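Local coordinates for DNA mismatch repair protein PMS1 (Saccharomyces cerevisiae, PDB 3H4L), which binds ATP through its N-terminal domain and takes part in DNA mismatch repair, probably as a MutL-type GHKL ATPase, at residues 69-83 and 92-106. Numbering follows the deposited sequence.
Sequences SNYEFLALKHYTSKI and VQTLGFRGEALSSLC. With ANP (phosphoaminophosphonic acid-adenylate ester), chain E.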
ATOM      1  N   SER B  69       0.221 -15.633 -32.758  1.00 42.96           N
ATOM      2  CA  SER B  69       1.259 -16.317 -33.519  1.00 43.42           C
ATOM      3  C   SER B  69       2.594 -16.262 -32.802  1.00 43.85           C
ATOM      4  O   SER B  69       3.483 -17.059 -33.099  1.00 44.87           O
ATOM      5  CB  SER B  69       1.403 -15.703 -34.911  1.00 43.70           C
ATOM      6  OG  SER B  69       1.815 -14.353 -34.833  1.00 47.00           O
ATOM      7  N   ASN B  70       2.722 -15.333 -31.854  1.00 42.31           N
ATOM      8  CA  ASN B  70       3.958 -15.163 -31.095  1.00 43.57           C
ATOM      9  C   ASN B  70       4.009 -15.992 -29.816  1.00 43.18           C
ATOM     10  O   ASN B  70       5.082 -16.201 -29.257  1.00 43.63           O
ATOM     11  CB  ASN B  70       4.180 -13.678 -30.755  1.00 45.01           C
ATOM     12  CG  ASN B  70       4.684 -12.866 -31.948  1.00 47.32           C
ATOM     13  OD1 ASN B  70       4.935 -11.665 -31.844  1.00 50.01           O
ATOM     14  ND2 ASN B  70       4.838 -13.527 -33.087  1.00 50.49           N
ATOM     15  N   TYR B  71       2.853 -16.457 -29.352  1.00 42.15           N
ATOM     16  CA  TYR B  71       2.769 -17.268 -28.135  1.00 41.22           C
ATOM     17  C   TYR B  71       3.924 -18.246 -27.998  1.00 42.58           C
ATOM     18  O   TYR B  71       4.654 -18.245 -27.012  1.00 44.18           O
ATOM     19  CB  TYR B  71       1.478 -18.097 -28.119  1.00 38.59           C
ATOM     20  CG  TYR B  71       0.189 -17.352 -27.847  1.00 38.38           C
ATOM     21  CD1 TYR B  71      -1.039 -18.018 -27.898  1.00 37.04           C
ATOM     22  CD2 TYR B  71       0.184 -15.986 -27.550  1.00 36.44           C
ATOM     23  CE1 TYR B  71      -2.238 -17.345 -27.666  1.00 35.11           C
ATOM     24  CE2 TYR B  71      -1.012 -15.305 -27.317  1.00 34.30           C
ATOM     25  CZ  TYR B  71      -2.217 -15.994 -27.381  1.00 35.04           C
ATOM     26  OH  TYR B  71      -3.407 -15.332 -27.188  1.00 37.40           O
ATOM     27  N   GLU B  72       4.074 -19.087 -29.006  1.00 43.86           N
ATOM     28  CA  GLU B  72       5.082 -20.133 -29.016  1.00 45.53           C
ATOM     29  C   GLU B  72       6.538 -19.702 -28.975  1.00 45.17           C
ATOM     30  O   GLU B  72       7.389 -20.457 -28.507  1.00 45.17           O
ATOM     31  CB  GLU B  72       4.866 -21.015 -30.244  1.00 49.43           C
ATOM     32  CG  GLU B  72       5.171 -22.486 -30.026  1.00 53.62           C
ATOM     33  CD  GLU B  72       4.709 -23.337 -31.198  1.00 55.75           C
ATOM     34  OE1 GLU B  72       5.433 -23.400 -32.218  1.00 53.99           O
ATOM     35  OE2 GLU B  72       3.605 -23.922 -31.095  1.00 56.67           O
ATOM     36  N   PHE B  73       6.829 -18.501 -29.464  1.00 44.69           N
ATOM     37  CA  PHE B  73       8.204 -18.019 -29.501  1.00 43.32           C
ATOM     38  C   PHE B  73       8.443 -16.770 -28.660  1.00 40.93           C
ATOM     39  O   PHE B  73       9.489 -16.136 -28.759  1.00 39.83           O
ATOM     40  CB  PHE B  73       8.605 -17.736 -30.948  1.00 44.35           C
ATOM     41  CG  PHE B  73       8.159 -18.793 -31.907  1.00 46.95           C
ATOM     42  CD1 PHE B  73       6.874 -18.763 -32.446  1.00 49.19           C
ATOM     43  CD2 PHE B  73       9.005 -19.841 -32.250  1.00 47.04           C
ATOM     44  CE1 PHE B  73       6.436 -19.772 -33.319  1.00 49.06           C
ATOM     45  CE2 PHE B  73       8.581 -20.853 -33.117  1.00 47.44           C
ATOM     46  CZ  PHE B  73       7.294 -20.817 -33.652  1.00 48.08           C
ATOM     47  N   LEU B  74       7.485 -16.427 -27.815  1.00 39.15           N
ATOM     48  CA  LEU B  74       7.622 -15.236 -27.005  1.00 37.72           C
ATOM     49  C   LEU B  74       8.770 -15.268 -25.993  1.00 35.11           C
ATOM     50  O   LEU B  74       9.538 -14.317 -25.905  1.00 34.73           O
ATOM     51  CB  LEU B  74       6.307 -14.951 -26.285  1.00 37.98           C
ATOM     52  CG  LEU B  74       6.191 -13.510 -25.796  1.00 40.15           C
ATOM     53  CD1 LEU B  74       6.274 -12.590 -26.998  1.00 39.89           C
ATOM     54  CD2 LEU B  74       4.880 -13.303 -25.052  1.00 40.02           C
ATOM     55  N   ALA B  75       8.903 -16.356 -25.245  1.00 32.78           N
ATOM     56  CA  ALA B  75       9.954 -16.444 -24.231  1.00 32.36           C
ATOM     57  C   ALA B  75      11.117 -17.408 -24.502  1.00 31.59           C
ATOM     58  O   ALA B  75      11.859 -17.752 -23.586  1.00 32.44           O
ATOM     59  CB  ALA B  75       9.326 -16.768 -22.877  1.00 29.25           C
ATOM     60  N   LEU B  76      11.286 -17.841 -25.741  1.00 29.84           N
ATOM     61  CA  LEU B  76      12.384 -18.739 -26.062  1.00 30.74           C
ATOM     62  C   LEU B  76      13.673 -17.945 -26.207  1.00 32.62           C
ATOM     63  O   LEU B  76      13.645 -16.772 -26.596  1.00 32.09           O
ATOM     64  CB  LEU B  76      12.120 -19.466 -27.385  1.00 29.68           C
ATOM     65  CG  LEU B  76      10.968 -20.472 -27.479  1.00 30.03           C
ATOM     66  CD1 LEU B  76      10.845 -20.952 -28.912  1.00 28.14           C
ATOM     67  CD2 LEU B  76      11.212 -21.647 -26.547  1.00 27.89           C
ATOM     68  N   LYS B  77      14.801 -18.580 -25.887  1.00 33.37           N
ATOM     69  CA  LYS B  77      16.098 -17.940 -26.060  1.00 34.06           C
ATOM     70  C   LYS B  77      16.547 -18.188 -27.498  1.00 35.15           C
ATOM     71  O   LYS B  77      16.351 -19.276 -28.039  1.00 36.22           O
ATOM     72  CB  LYS B  77      17.131 -18.505 -25.085  1.00 33.45           C
ATOM     73  CG  LYS B  77      17.317 -17.635 -23.851  1.00 34.56           C
ATOM     74  CD  LYS B  77      18.413 -18.129 -22.930  1.00 34.34           C
ATOM     75  CE  LYS B  77      18.581 -17.153 -21.789  1.00 34.13           C
ATOM     76  NZ  LYS B  77      19.387 -17.708 -20.687  1.00 33.90           N
ATOM     77  N   HIS B  78      17.144 -17.177 -28.116  1.00 34.85           N
ATOM     78  CA  HIS B  78      17.590 -17.290 -29.491  1.00 33.35           C
ATOM     79  C   HIS B  78      18.925 -18.016 -29.617  1.00 34.16           C
ATOM     80  O   HIS B  78      19.926 -17.585 -29.056  1.00 33.73           O
ATOM     81  CB  HIS B  78      17.684 -15.887 -30.111  1.00 32.99           C
ATOM     82  CG  HIS B  78      17.988 -15.888 -31.579  1.00 33.85           C
ATOM     83  ND1 HIS B  78      19.268 -15.773 -32.077  1.00 35.07           N
ATOM     84  CD2 HIS B  78      17.176 -15.989 -32.660  1.00 33.78           C
ATOM     85  CE1 HIS B  78      19.232 -15.798 -33.399  1.00 33.41           C
ATOM     86  NE2 HIS B  78      17.973 -15.928 -33.778  1.00 33.17           N
ATOM     87  N   TYR B  79      18.924 -19.122 -30.359  1.00 35.73           N
ATOM     88  CA  TYR B  79      20.130 -19.915 -30.603  1.00 36.68           C
ATOM     89  C   TYR B  79      20.198 -20.249 -32.104  1.00 38.78           C
ATOM     90  O   TYR B  79      19.272 -20.875 -32.641  1.00 39.35           O
ATOM     91  CB  TYR B  79      20.088 -21.246 -29.848  1.00 38.81           C
ATOM     92  CG  TYR B  79      19.895 -21.203 -28.345  1.00 39.57           C
ATOM     93  CD1 TYR B  79      18.898 -21.976 -27.745  1.00 38.59           C
ATOM     94  CD2 TYR B  79      20.750 -20.470 -27.517  1.00 39.37           C
ATOM     95  CE1 TYR B  79      18.754 -22.034 -26.362  1.00 40.68           C
ATOM     96  CE2 TYR B  79      20.616 -20.517 -26.118  1.00 39.65           C
ATOM     97  CZ  TYR B  79      19.613 -21.307 -25.545  1.00 41.95           C
ATOM     98  OH  TYR B  79      19.453 -21.385 -24.168  1.00 38.71           O
ATOM     99  N   THR B  80      21.280 -19.846 -32.778  1.00 38.55           N
ATOM    100  CA  THR B  80      21.446 -20.139 -34.208  1.00 38.37           C
ATOM    101  C   THR B  80      21.063 -21.594 -34.437  1.00 40.19           C
ATOM    102  O   THR B  80      20.259 -21.917 -35.310  1.00 40.04           O
ATOM    103  CB  THR B  80      22.921 -19.944 -34.660  1.00 38.00           C
ATOM    104  OG1 THR B  80      23.230 -18.551 -34.705  1.00 38.48           O
ATOM    105  CG2 THR B  80      23.163 -20.538 -36.041  1.00 38.58           C
ATOM    106  N   SER B  81      21.650 -22.459 -33.626  1.00 43.21           N
ATOM    107  CA  SER B  81      21.417 -23.894 -33.682  1.00 47.74           C
ATOM    108  C   SER B  81      19.944 -24.321 -33.782  1.00 49.88           C
ATOM    109  O   SER B  81      19.607 -25.210 -34.569  1.00 50.23           O
ATOM    110  CB  SER B  81      22.052 -24.549 -32.449  1.00 49.48           C
ATOM    111  OG  SER B  81      21.575 -25.872 -32.265  1.00 52.52           O
ATOM    112  N   LYS B  82      19.071 -23.701 -32.990  1.00 50.38           N
ATOM    113  CA  LYS B  82      17.658 -24.068 -33.001  1.00 50.64           C
ATOM    114  C   LYS B  82      16.845 -23.353 -34.072  1.00 51.49           C
ATOM    115  O   LYS B  82      15.814 -23.859 -34.515  1.00 52.15           O
ATOM    116  CB  LYS B  82      17.039 -23.828 -31.622  1.00 50.37           C
ATOM    117  N   ILE B  83      17.288 -22.170 -34.483  1.00 52.49           N
ATOM    118  CA  ILE B  83      16.572 -21.441 -35.523  1.00 52.25           C
ATOM    119  C   ILE B  83      16.783 -22.156 -36.853  1.00 52.61           C
ATOM    120  O   ILE B  83      15.852 -22.316 -37.641  1.00 50.65           O
ATOM    121  CB  ILE B  83      17.081 -19.992 -35.658  1.00 50.99           C
ATOM    122  CG1 ILE B  83      16.740 -19.195 -34.398  1.00 50.05           C
ATOM    123  CG2 ILE B  83      16.450 -19.332 -36.879  1.00 50.87           C
ATOM    124  CD1 ILE B  83      15.256 -19.065 -34.124  1.00 45.50           C
ATOM    125  N   VAL B  92      10.198 -17.299 -38.702  1.00 54.24           N
ATOM    126  CA  VAL B  92      10.251 -17.527 -37.257  1.00 54.29           C
ATOM    127  C   VAL B  92      10.930 -16.410 -36.483  1.00 54.13           C
ATOM    128  O   VAL B  92      10.522 -16.096 -35.371  1.00 53.88           O
ATOM    129  CB  VAL B  92      10.968 -18.853 -36.874  1.00 53.89           C
ATOM    130  CG1 VAL B  92      10.070 -20.026 -37.160  1.00 54.55           C
ATOM    131  CG2 VAL B  92      12.283 -18.989 -37.624  1.00 54.22           C
ATOM    132  N   GLN B  93      11.964 -15.809 -37.062  1.00 55.07           N
ATOM    133  CA  GLN B  93      12.679 -14.736 -36.379  1.00 55.70           C
ATOM    134  C   GLN B  93      11.925 -13.407 -36.320  1.00 55.37           C
ATOM    135  O   GLN B  93      12.495 -12.388 -35.933  1.00 57.04           O
ATOM    136  CB  GLN B  93      14.078 -14.551 -36.993  1.00 56.56           C
ATOM    137  CG  GLN B  93      15.154 -15.350 -36.253  1.00 57.53           C
ATOM    138  CD  GLN B  93      16.455 -15.497 -37.027  1.00 58.77           C
ATOM    139  OE1 GLN B  93      17.489 -15.851 -36.456  1.00 58.63           O
ATOM    140  NE2 GLN B  93      16.408 -15.243 -38.331  1.00 59.61           N
ATOM    141  N   THR B  94      10.650 -13.421 -36.706  1.00 53.58           N
ATOM    142  CA  THR B  94       9.808 -12.224 -36.643  1.00 52.31           C
ATOM    143  C   THR B  94       8.633 -12.588 -35.764  1.00 52.14           C
ATOM    144  O   THR B  94       7.724 -11.781 -35.560  1.00 53.29           O
ATOM    145  CB  THR B  94       9.216 -11.815 -38.003  1.00 53.00           C
ATOM    146  OG1 THR B  94       8.371 -12.867 -38.484  1.00 53.38           O
ATOM    147  CG2 THR B  94      10.313 -11.522 -39.010  1.00 53.67           C
ATOM    148  N   LEU B  95       8.646 -13.816 -35.255  1.00 50.54           N
ATOM    149  CA  LEU B  95       7.567 -14.292 -34.401  1.00 50.13           C
ATOM    150  C   LEU B  95       7.963 -14.305 -32.939  1.00 49.94           C
ATOM    151  O   LEU B  95       7.213 -14.799 -32.096  1.00 50.49           O
ATOM    152  CB  LEU B  95       7.132 -15.701 -34.818  1.00 49.65           C
ATOM    153  CG  LEU B  95       6.639 -15.846 -36.261  1.00 49.95           C
ATOM    154  CD1 LEU B  95       6.112 -17.257 -36.496  1.00 49.41           C
ATOM    155  CD2 LEU B  95       5.548 -14.823 -36.525  1.00 48.65           C
ATOM    156  N   GLY B  96       9.143 -13.776 -32.629  1.00 48.34           N
ATOM    157  CA  GLY B  96       9.564 -13.762 -31.244  1.00 46.23           C
ATOM    158  C   GLY B  96      11.045 -13.586 -31.013  1.00 44.17           C
ATOM    159  O   GLY B  96      11.692 -12.796 -31.690  1.00 44.49           O
ATOM    160  N   PHE B  97      11.576 -14.333 -30.049  1.00 42.89           N
ATOM    161  CA  PHE B  97      12.991 -14.264 -29.690  1.00 42.84           C
ATOM    162  C   PHE B  97      13.440 -12.806 -29.541  1.00 42.53           C
ATOM    163  O   PHE B  97      14.586 -12.468 -29.836  1.00 43.40           O
ATOM    164  CB  PHE B  97      13.865 -14.937 -30.749  1.00 40.84           C
ATOM    165  CG  PHE B  97      13.370 -16.273 -31.197  1.00 42.35           C
ATOM    166  CD1 PHE B  97      12.380 -16.372 -32.172  1.00 42.59           C
ATOM    167  CD2 PHE B  97      13.899 -17.439 -30.658  1.00 42.71           C
ATOM    168  CE1 PHE B  97      11.927 -17.615 -32.604  1.00 43.29           C
ATOM    169  CE2 PHE B  97      13.451 -18.690 -31.084  1.00 44.13           C
ATOM    170  CZ  PHE B  97      12.463 -18.779 -32.059  1.00 43.64           C
ATOM    171  N   ARG B  98      12.536 -11.939 -29.105  1.00 40.82           N
ATOM    172  CA  ARG B  98      12.884 -10.542 -28.930  1.00 40.22           C
ATOM    173  C   ARG B  98      13.306 -10.314 -27.496  1.00 39.88           C
ATOM    174  O   ARG B  98      12.809 -10.970 -26.582  1.00 39.54           O
ATOM    175  CB  ARG B  98      11.697  -9.630 -29.254  1.00 40.54           C
ATOM    176  CG  ARG B  98      11.340  -9.542 -30.729  1.00 41.46           C
ATOM    177  CD  ARG B  98      10.193  -8.553 -30.975  1.00 42.91           C
ATOM    178  NE  ARG B  98       8.906  -9.053 -30.497  1.00 43.86           N
ATOM    179  CZ  ARG B  98       8.269 -10.099 -31.017  1.00 47.04           C
ATOM    180  NH1 ARG B  98       8.801 -10.758 -32.042  1.00 47.51           N
ATOM    181  NH2 ARG B  98       7.108 -10.497 -30.504  1.00 45.92           N
ATOM    182  N   GLY B  99      14.240  -9.385 -27.314  1.00 38.23           N
ATOM    183  CA  GLY B  99      14.707  -9.045 -25.987  1.00 35.72           C
ATOM    184  C   GLY B  99      15.340 -10.150 -25.171  1.00 34.62           C
ATOM    185  O   GLY B  99      15.802 -11.163 -25.705  1.00 32.59           O
ATOM    186  N   GLU B 100      15.342  -9.939 -23.857  1.00 33.26           N
ATOM    187  CA  GLU B 100      15.924 -10.879 -22.918  1.00 31.65           C
ATOM    188  C   GLU B 100      15.080 -11.045 -21.667  1.00 31.56           C
ATOM    189  O   GLU B 100      15.254 -12.003 -20.910  1.00 33.68           O
ATOM    190  CB  GLU B 100      17.318 -10.395 -22.501  1.00 30.05           C
ATOM    191  CG  GLU B 100      18.411 -10.714 -23.483  1.00 29.27           C
ATOM    192  CD  GLU B 100      19.762 -10.255 -22.992  1.00 30.85           C
ATOM    193  OE1 GLU B 100      20.017  -9.031 -23.037  1.00 29.98           O
ATOM    194  OE2 GLU B 100      20.568 -11.112 -22.556  1.00 30.73           O
ATOM    195  N   ALA B 101      14.161 -10.117 -21.450  1.00 29.34           N
ATOM    196  CA  ALA B 101      13.347 -10.156 -20.246  1.00 28.85           C
ATOM    197  C   ALA B 101      12.463 -11.379 -20.070  1.00 29.59           C
ATOM    198  O   ALA B 101      12.688 -12.178 -19.169  1.00 32.91           O
ATOM    199  CB  ALA B 101      12.514  -8.887 -20.138  1.00 26.68           C
ATOM    200  N   LEU B 102      11.451 -11.540 -20.906  1.00 30.42           N
ATOM    201  CA  LEU B 102      10.583 -12.685 -20.709  1.00 30.95           C
ATOM    202  C   LEU B 102      11.376 -13.977 -20.743  1.00 31.68           C
ATOM    203  O   LEU B 102      11.097 -14.913 -19.991  1.00 31.92           O
ATOM    204  CB  LEU B 102       9.460 -12.710 -21.753  1.00 29.94           C
ATOM    205  CG  LEU B 102       8.400 -11.617 -21.621  1.00 30.69           C
ATOM    206  CD1 LEU B 102       7.120 -12.122 -22.246  1.00 32.65           C
ATOM    207  CD2 LEU B 102       8.150 -11.277 -20.167  1.00 29.54           C
ATOM    208  N   SER B 103      12.380 -14.013 -21.606  1.00 32.83           N
ATOM    209  CA  SER B 103      13.218 -15.189 -21.746  1.00 33.10           C
ATOM    210  C   SER B 103      13.948 -15.471 -20.436  1.00 32.27           C
ATOM    211  O   SER B 103      14.185 -16.626 -20.084  1.00 33.03           O
ATOM    212  CB  SER B 103      14.229 -14.961 -22.866  1.00 33.38           C
ATOM    213  OG  SER B 103      14.651 -16.199 -23.388  1.00 39.97           O
ATOM    214  N   SER B 104      14.307 -14.407 -19.722  1.00 30.36           N
ATOM    215  CA  SER B 104      15.013 -14.536 -18.448  1.00 30.82           C
ATOM    216  C   SER B 104      14.079 -14.810 -17.265  1.00 30.76           C
ATOM    217  O   SER B 104      14.410 -15.609 -16.384  1.00 29.99           O
ATOM    218  CB  SER B 104      15.848 -13.275 -18.160  1.00 30.17           C
ATOM    219  OG  SER B 104      17.042 -13.255 -18.923  1.00 29.66           O
ATOM    220  N   LEU B 105      12.926 -14.151 -17.228  1.00 28.65           N
ATOM    221  CA  LEU B 105      11.992 -14.377 -16.136  1.00 29.26           C
ATOM    222  C   LEU B 105      11.518 -15.828 -16.136  1.00 30.95           C
ATOM    223  O   LEU B 105      11.007 -16.326 -15.141  1.00 31.65           O
ATOM    224  CB  LEU B 105      10.804 -13.423 -16.248  1.00 29.56           C
ATOM    225  CG  LEU B 105      11.100 -11.959 -15.882  1.00 29.83           C
ATOM    226  CD1 LEU B 105      10.082 -11.039 -16.536  1.00 23.90           C
ATOM    227  CD2 LEU B 105      11.104 -11.797 -14.371  1.00 26.43           C
ATOM    228  N   CYS B 106      11.692 -16.511 -17.257  1.00 33.37           N
ATOM    229  CA  CYS B 106      11.302 -17.912 -17.356  1.00 36.49           C
ATOM    230  C   CYS B 106      12.273 -18.808 -16.610  1.00 36.74           C
ATOM    231  O   CYS B 106      11.876 -19.741 -15.908  1.00 37.07           O
ATOM    232  CB  CYS B 106      11.291 -18.347 -18.807  1.00 37.50           C
ATOM    233  SG  CYS B 106       9.700 -18.203 -19.493  1.00 44.56           S
TER
HETATM  234  PG  ANP E 397      13.354  -4.883 -24.568  1.00 36.50           P
HETATM  235  O1G ANP E 397      12.742  -5.370 -23.320  1.00 36.31           O
HETATM  236  O2G ANP E 397      12.864  -3.583 -24.960  1.00 33.22           O
HETATM  237  O3G ANP E 397      14.858  -4.879 -24.581  1.00 35.75           O
HETATM  238  PB  ANP E 397      11.467  -6.627 -25.827  1.00 32.76           P
HETATM  239  O1B ANP E 397      11.272  -7.076 -27.235  1.00 35.12           O
HETATM  240  O2B ANP E 397      10.390  -5.847 -25.247  1.00 32.15           O
HETATM  241  N3B ANP E 397      12.900  -5.919 -25.724  1.00 33.35           N
HETATM  242  PA  ANP E 397      10.901  -8.556 -23.721  1.00 31.29           P
HETATM  243  O1A ANP E 397      10.757  -7.481 -22.761  1.00 29.78           O
HETATM  244  O2A ANP E 397      11.440  -9.880 -23.292  1.00 28.90           O
HETATM  245  O3A ANP E 397      11.661  -7.969 -24.998  1.00 30.59           O
HETATM  246  O5' ANP E 397       9.471  -9.038 -24.234  1.00 30.90           O
HETATM  247  C5' ANP E 397       9.366  -9.237 -25.593  1.00 28.89           C
HETATM  248  C4' ANP E 397       8.181  -9.625 -26.387  1.00 29.58           C
HETATM  249  O4' ANP E 397       7.100 -10.037 -25.530  1.00 29.10           O
HETATM  250  C3' ANP E 397       7.863  -8.272 -26.929  1.00 29.97           C
HETATM  251  O3' ANP E 397       8.668  -8.004 -28.083  1.00 27.21           O
HETATM  252  C2' ANP E 397       6.376  -8.342 -27.113  1.00 30.57           C
HETATM  253  O2' ANP E 397       6.141  -8.831 -28.419  1.00 33.56           O
HETATM  254  C1' ANP E 397       5.967  -9.285 -25.934  1.00 28.11           C
HETATM  255  N9  ANP E 397       5.449  -8.667 -24.677  1.00 27.86           N
HETATM  256  C8  ANP E 397       5.966  -8.627 -23.391  1.00 28.36           C
HETATM  257  N7  ANP E 397       5.260  -8.001 -22.496  1.00 30.25           N
HETATM  258  C5  ANP E 397       4.168  -7.574 -23.227  1.00 28.66           C
HETATM  259  C6  ANP E 397       2.972  -6.820 -22.915  1.00 27.34           C
HETATM  260  N6  ANP E 397       2.732  -6.379 -21.686  1.00 27.18           N
HETATM  261  N1  ANP E 397       2.028  -6.542 -23.905  1.00 29.51           N
HETATM  262  C2  ANP E 397       2.233  -6.982 -25.194  1.00 28.41           C
HETATM  263  N3  ANP E 397       3.322  -7.700 -25.592  1.00 28.98           N
HETATM  264  C4  ANP E 397       4.258  -7.957 -24.578  1.00 29.53           C
HETATM  265  O   HOH W   1      10.113 -12.351 -27.180  1.00 42.50           O
HETATM  266  O   HOH W   2      13.811 -19.333 -21.990  1.00 27.19           O
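Phe-97 is wedged into segment 69-83, and one tight part of the contact is built round its ring. Ile-83 lays CD1 over one face, a CH-pi contact 3.8 Å from the ring centroid, while the carbonyl O of Phe-73 lies over the opposite face. That same oxygen takes a nearly straight hydrogen bond from Phe-97 N (3.0 Å, 169°), fixing the Phe-97 backbone while the ring packs against the same carbonyl. The Phe-73 ring meets its neighbour obliquely, Phe-73 CD2 to Phe-97 CZ 3.6 Å, and runs alongside Leu-95. Gly-96 fits because a side chain there would strike Phe-73 O. Deeper in, Ala-75 CB packs on Cys-106 SG and Leu-102, and Ser-103 OG hydrogen-bonds Ala-75 O.

The exposed side has fewer contacts but one firm bond. His-78 turns an edge toward the Phe-97 face in an offset edge-to-face pair, and its chi1 of -173° swings the imidazole across to Gln-93, where His-78 NE2 donates to a lone pair of OE1, 2.7 Å away.

Toward the nucleotide, Arg-98 bends at chi3 (-71°) and sets its guanidinium edge against the ribose: NE to ANP O3' 2.6 Å, NH2 to ANP O2' 2.8 Å. Arg-98 NH2 also donates a bent hydrogen bond to Asn-70 OD1 (2.8 Å), from above the amide plane. A leucine in place of Arg-98 would probably leave both ribose hydroxyls and Asn-70 OD1 without this donor. Leu-102 N grips ANP O2A (2.9 Å). The Gly-Phe-Arg-Gly-Glu-Ala run is consistent with the glycine-rich motif of MutL-type GHKL ATPases, probably in their ATP-lid region.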